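Local atomic coordinates of ABC transporter substrate-binding protein (Streptococcus pneumoniae, PDB entry 4OHN), a protein that probably captures histidine outside the cell as the substrate-binding component of an ABC uptake transporter. Residues F28-F33 / K242-D247. Residues are numbered along the deposited sequence; the frame is centred on the assembly and turned at random.
Sequences FVPMGF and KWFGED. With HIS (histidine), chain B.
Pro30, Met31 and Phe33 make an apolar and aromatic contact with Trp243 and Phe244, joining the turn between strands 27-28 and 32-34 to the end of helix 235-244. Pro30, which follows a cis peptide bond, meets both Trp243 and Phe244. Its CB lies 4.0 Å from CE3 of Trp243, and its carbonyl O sits over one face of the indole. Its CG reaches CE1 of Phe244 at 3.7 Å. Met31 CB points away from the helix, but bends at chi2 (-51°) and chi3 (-72°) bring SD back to the edge of the Phe244 ring. This is a Met-aromatic contact, with Met31 SD 4.0 Å from Phe244 CZ. Phe33 turns the edge of its ring to Trp243 CZ3, which is 3.8 Å from Phe33 CE2. The two ring planes are nearly perpendicular, at 89°, but Phe33 approaches the indole obliquely.

The protein has the two-lobed fold of family 3 extracellular solute-binding proteins, and the turn leads directly from its ligand pocket. Phe28 covers the bound histidine: its ring lies over the imidazole, with CG 3.4 Å from ligand NE2. Phe28 O accepts backbone hydrogen bonds from Met31 N (2.9 Å) and Gly32 N (3.1 Å), which tie the turn together. On the helix, Trp243 NE1 is hydrogen-bonded to Asp46, which also forms a salt bridge with Lys242. Met102 of strand 102-111 touches both Met31 and Phe244.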
# COMPACT_ATOMS: atom_id res chain seq x y z
N PHE A 28 1.27 -2.42 7.22
CA PHE A 28 0.66 -2.74 5.92
C PHE A 28 1.16 -4.07 5.34
O PHE A 28 2.05 -4.12 4.49
CB PHE A 28 0.82 -1.59 4.94
CG PHE A 28 -0.12 -1.71 3.75
CD1 PHE A 28 -1.45 -1.40 3.88
CD2 PHE A 28 0.34 -2.15 2.53
CE1 PHE A 28 -2.32 -1.53 2.81
CE2 PHE A 28 -0.53 -2.27 1.45
CZ PHE A 28 -1.87 -1.97 1.60
N VAL A 29 0.54 -5.15 5.79
CA VAL A 29 0.85 -6.49 5.30
C VAL A 29 0.32 -6.66 3.89
O VAL A 29 -0.67 -6.05 3.51
CB VAL A 29 0.24 -7.60 6.18
CG1 VAL A 29 0.79 -7.57 7.59
CG2 VAL A 29 -1.30 -7.51 6.23
N PRO A 30 0.96 -7.52 3.08
CA PRO A 30 2.23 -8.18 3.31
C PRO A 30 3.40 -7.36 2.75
O PRO A 30 4.44 -7.94 2.45
CB PRO A 30 2.07 -9.45 2.49
CG PRO A 30 1.33 -8.99 1.29
CD PRO A 30 0.40 -7.87 1.76
N MET A 31 3.23 -6.05 2.61
CA MET A 31 4.21 -5.25 1.89
C MET A 31 5.37 -4.82 2.77
O MET A 31 6.54 -4.94 2.38
CB MET A 31 3.52 -4.02 1.27
CG MET A 31 2.27 -4.35 0.42
SD MET A 31 2.53 -5.64 -0.84
CE MET A 31 3.54 -4.74 -2.02
N GLY A 32 5.09 -4.31 3.95
CA GLY A 32 6.14 -3.92 4.87
C GLY A 32 5.52 -3.73 6.23
O GLY A 32 4.63 -2.89 6.38
N PHE A 33 5.95 -4.53 7.19
CA PHE A 33 5.24 -4.59 8.47
C PHE A 33 6.13 -5.10 9.58
O PHE A 33 7.11 -5.83 9.34
CB PHE A 33 3.98 -5.46 8.35
CG PHE A 33 4.26 -6.90 8.03
CD1 PHE A 33 4.36 -7.86 9.03
CD2 PHE A 33 4.41 -7.33 6.71
CE1 PHE A 33 4.60 -9.18 8.72
CE2 PHE A 33 4.65 -8.65 6.40
CZ PHE A 33 4.75 -9.58 7.41
N LYS A 242 7.16 -16.00 -2.42
CA LYS A 242 7.29 -16.02 -0.97
C LYS A 242 6.08 -15.36 -0.32
O LYS A 242 5.53 -15.90 0.64
CB LYS A 242 8.58 -15.31 -0.56
CG LYS A 242 8.75 -15.11 0.93
CD LYS A 242 10.07 -14.43 1.23
CE LYS A 242 10.18 -14.03 2.68
NZ LYS A 242 11.42 -13.24 2.91
N TRP A 243 5.65 -14.21 -0.83
CA TRP A 243 4.59 -13.45 -0.18
C TRP A 243 3.18 -13.71 -0.74
O TRP A 243 2.20 -13.55 -0.00
CB TRP A 243 4.93 -11.95 -0.24
CG TRP A 243 6.14 -11.67 0.59
CD1 TRP A 243 7.42 -11.45 0.16
CD2 TRP A 243 6.19 -11.64 2.02
NE1 TRP A 243 8.26 -11.28 1.22
CE2 TRP A 243 7.53 -11.40 2.38
CE3 TRP A 243 5.22 -11.79 3.04
CZ2 TRP A 243 7.93 -11.30 3.71
CZ3 TRP A 243 5.63 -11.71 4.37
CH2 TRP A 243 6.97 -11.45 4.69
N PHE A 244 3.08 -14.12 -2.01
CA PHE A 244 1.78 -14.23 -2.69
C PHE A 244 1.43 -15.60 -3.23
O PHE A 244 0.28 -15.84 -3.58
CB PHE A 244 1.71 -13.22 -3.82
CG PHE A 244 1.77 -11.82 -3.36
CD1 PHE A 244 0.71 -11.31 -2.62
CD2 PHE A 244 2.86 -11.03 -3.59
CE1 PHE A 244 0.74 -10.03 -2.17
CE2 PHE A 244 2.89 -9.73 -3.13
CZ PHE A 244 1.81 -9.23 -2.41
N GLY A 245 2.40 -16.50 -3.32
CA GLY A 245 2.16 -17.81 -3.91
C GLY A 245 1.83 -17.75 -5.40
O GLY A 245 1.24 -18.69 -5.93
N GLU A 246 2.22 -16.66 -6.06
CA GLU A 246 1.94 -16.48 -7.48
C GLU A 246 2.89 -15.43 -8.01
O GLU A 246 3.54 -14.75 -7.23
CB GLU A 246 0.50 -16.02 -7.71
CG GLU A 246 0.19 -14.61 -7.17
CD GLU A 246 -1.16 -14.08 -7.61
OE1 GLU A 246 -1.58 -14.37 -8.75
OE2 GLU A 246 -1.80 -13.35 -6.82
N ASP A 247 2.92 -15.28 -9.33
CA ASP A 247 3.72 -14.27 -10.01
C ASP A 247 2.88 -13.00 -10.23
O ASP A 247 1.99 -12.97 -11.08
CB ASP A 247 4.19 -14.86 -11.35
CG ASP A 247 4.91 -13.86 -12.23
OD1 ASP A 247 5.21 -12.76 -11.76
OD2 ASP A 247 5.20 -14.20 -13.40
N HIS B . -2.56 1.35 -1.16
CA HIS B . -3.08 2.36 -0.20
C HIS B . -2.35 3.67 -0.35
O HIS B . -1.41 3.76 -1.18
CB HIS B . -3.09 1.83 1.25
CG HIS B . -1.78 1.81 1.98
ND1 HIS B . -1.71 2.09 3.34
CD2 HIS B . -0.52 1.45 1.62
CE1 HIS B . -0.47 1.94 3.76
NE2 HIS B . 0.27 1.55 2.73
OXT HIS B . -2.75 4.63 0.35